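Local structure of blood group a-and b-cleaving endo-beta-galactosidase (Streptococcus pneumoniae, 2YGM) at residues Q175-D180 / I266-I271. The protein is part of an enzyme named for cleaving blood group A and B glycans and carries two NPCBM-family modules, the first binding a fucosylated blood-group-type glycan. Sequence-based numbering, arbitrary orientation.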
loop_
_atom_site.group_PDB
_atom_site.type_symbol
_atom_site.label_atom_id
_atom_site.label_comp_id
_atom_site.label_asym_id
_atom_site.label_seq_id
_atom_site.Cartn_x
_atom_site.Cartn_y
_atom_site.Cartn_z
ATOM N N GLN A 175 -3.791 -4.789 12.338
ATOM C CA GLN A 175 -3.488 -4.637 10.918
ATOM C C GLN A 175 -2.250 -5.440 10.508
ATOM O O GLN A 175 -1.390 -5.749 11.340
ATOM C CB GLN A 175 -3.316 -3.157 10.556
ATOM C CG GLN A 175 -4.623 -2.408 10.253
ATOM C CD GLN A 175 -5.064 -2.484 8.784
ATOM O OE1 GLN A 175 -5.440 -1.471 8.190
ATOM N NE2 GLN A 175 -5.023 -3.679 8.202
ATOM N N THR A 176 -2.183 -5.788 9.224
ATOM C CA THR A 176 -1.042 -6.503 8.659
ATOM C C THR A 176 -0.061 -5.472 8.103
ATOM O O THR A 176 -0.454 -4.566 7.361
ATOM C CB THR A 176 -1.474 -7.489 7.547
ATOM O OG1 THR A 176 -2.821 -7.923 7.778
ATOM C CG2 THR A 176 -0.555 -8.706 7.514
ATOM N N ILE A 177 1.211 -5.613 8.466
ATOM C CA ILE A 177 2.198 -4.559 8.233
ATOM C C ILE A 177 2.715 -4.528 6.795
ATOM O O ILE A 177 3.241 -5.515 6.277
ATOM C CB ILE A 177 3.380 -4.630 9.243
ATOM C CG1 ILE A 177 2.878 -4.882 10.680
ATOM C CG2 ILE A 177 4.246 -3.379 9.151
ATOM C CD1 ILE A 177 1.981 -3.791 11.274
ATOM N N THR A 178 2.538 -3.372 6.163
ATOM C CA THR A 178 3.001 -3.115 4.806
ATOM C C THR A 178 3.653 -1.733 4.811
ATOM O O THR A 178 3.417 -0.947 5.739
ATOM C CB THR A 178 1.836 -3.126 3.778
ATOM O OG1 THR A 178 0.971 -2.006 4.012
ATOM C CG2 THR A 178 1.034 -4.430 3.853
ATOM N N PRO A 179 4.482 -1.430 3.791
ATOM C CA PRO A 179 5.091 -0.107 3.693
ATOM C C PRO A 179 4.077 1.035 3.642
ATOM O O PRO A 179 4.342 2.111 4.185
ATOM C CB PRO A 179 5.869 -0.181 2.382
ATOM C CG PRO A 179 6.227 -1.610 2.254
ATOM C CD PRO A 179 5.072 -2.374 2.821
ATOM N N ASP A 180 2.932 0.804 3.002
ATOM C CA ASP A 180 1.895 1.833 2.878
ATOM C C ASP A 180 1.204 2.117 4.206
ATOM O O ASP A 180 0.869 3.263 4.499
ATOM C CB ASP A 180 0.869 1.461 1.802
ATOM C CG ASP A 180 1.458 1.480 0.401
ATOM O OD1 ASP A 180 2.576 2.017 0.222
ATOM O OD2 ASP A 180 0.803 0.955 -0.527
ATOM N N ILE A 266 8.133 -1.748 15.530
ATOM C CA ILE A 266 7.938 -2.137 14.133
ATOM C C ILE A 266 8.739 -1.244 13.199
ATOM O O ILE A 266 8.688 -0.017 13.303
ATOM C CB ILE A 266 6.443 -2.124 13.705
ATOM C CG1 ILE A 266 5.564 -2.858 14.724
ATOM C CG2 ILE A 266 6.277 -2.753 12.316
ATOM C CD1 ILE A 266 4.072 -2.829 14.392
ATOM N N SER A 267 9.478 -1.880 12.292
ATOM C CA SER A 267 10.262 -1.189 11.271
ATOM C C SER A 267 10.703 -2.162 10.186
ATOM O O SER A 267 10.913 -3.347 10.454
ATOM C CB SER A 267 11.508 -0.551 11.889
ATOM O OG SER A 267 12.179 0.268 10.950
ATOM N N TYR A 268 10.826 -1.654 8.961
ATOM C CA TYR A 268 11.595 -2.330 7.927
ATOM C C TYR A 268 13.051 -1.902 8.064
ATOM O O TYR A 268 13.343 -0.743 8.387
ATOM C CB TYR A 268 11.074 -1.997 6.523
ATOM C CG TYR A 268 9.768 -2.681 6.172
ATOM C CD1 TYR A 268 8.549 -2.091 6.494
ATOM C CD2 TYR A 268 9.753 -3.914 5.520
ATOM C CE1 TYR A 268 7.345 -2.706 6.182
ATOM C CE2 TYR A 268 8.547 -4.544 5.199
ATOM C CZ TYR A 268 7.347 -3.931 5.535
ATOM O OH TYR A 268 6.143 -4.531 5.236
ATOM N N VAL A 269 13.956 -2.849 7.826
ATOM C CA VAL A 269 15.392 -2.612 7.950
ATOM C C VAL A 269 16.120 -3.047 6.678
ATOM O O VAL A 269 15.910 -4.150 6.180
ATOM C CB VAL A 269 15.982 -3.340 9.194
ATOM C CG1 VAL A 269 17.473 -3.044 9.348
ATOM C CG2 VAL A 269 15.239 -2.921 10.461
ATOM N N GLY A 270 16.965 -2.159 6.159
ATOM C CA GLY A 270 17.806 -2.446 4.994
ATOM C C GLY A 270 18.761 -1.304 4.693
ATOM O O GLY A 270 18.892 -0.380 5.488
ATOM N N ILE A 271 19.431 -1.378 3.543
ATOM C CA ILE A 271 20.316 -0.318 3.073
ATOM C C ILE A 271 19.531 0.579 2.124
ATOM O O ILE A 271 18.807 0.089 1.260
ATOM C CB ILE A 271 21.584 -0.888 2.348
ATOM C CG1 ILE A 271 22.544 -1.544 3.338
ATOM C CG2 ILE A 271 22.343 0.192 1.606
ATOM C CD1 ILE A 271 22.500 -3.042 3.323
#
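Ile177 and Ile266 reach toward each other tip to tip, branch against branch: CG2 of Ile177 lies 3.8 Å from CG2 of Ile266, and the CD1 of Ile177 comes within 3.9 Å of CD1 of Ile266. In both residues CG2 stands anti to the backbone N, with CG1 beside that N (chi1 -44° in Ile177 and -48° in Ile266), and the methyls meet in two pairs. Two residues further along, Tyr268 follows from the same face of strand 262-270, while Ser267 between them points away. The Tyr268 ring passes Pro179 with the two side chains at about a right angle; Pro179 CD is 3.9 Å from Tyr268 CZ and 3.4 Å from Tyr268 OH. Ile177 CG2 also approaches the ring obliquely, 4.3 Å from Tyr268 CE1. Here the connection between strand 161-171 of the first beta-sandwich and strand 189-191 of the second packs against the second: helix 179-184 begins at Pro179, Thr178 is its N-cap with OG1 bonded to Leu181 N, and strand 262-270 belongs to an antiparallel sheet, where it runs between 315-320 and 342-352. Leu316 of that sheet and Leu182 of the helix each touch both Ile177 and Tyr268, adding to the apolar cluster. At the far end of the ring, Tyr268 OH donates a weak hydrogen bond to Ile177 O, 3.2 Å long. It meets that oxygen, one residue before the N-cap, well off the line of the C=O bond, at about 106° from C of Ile177.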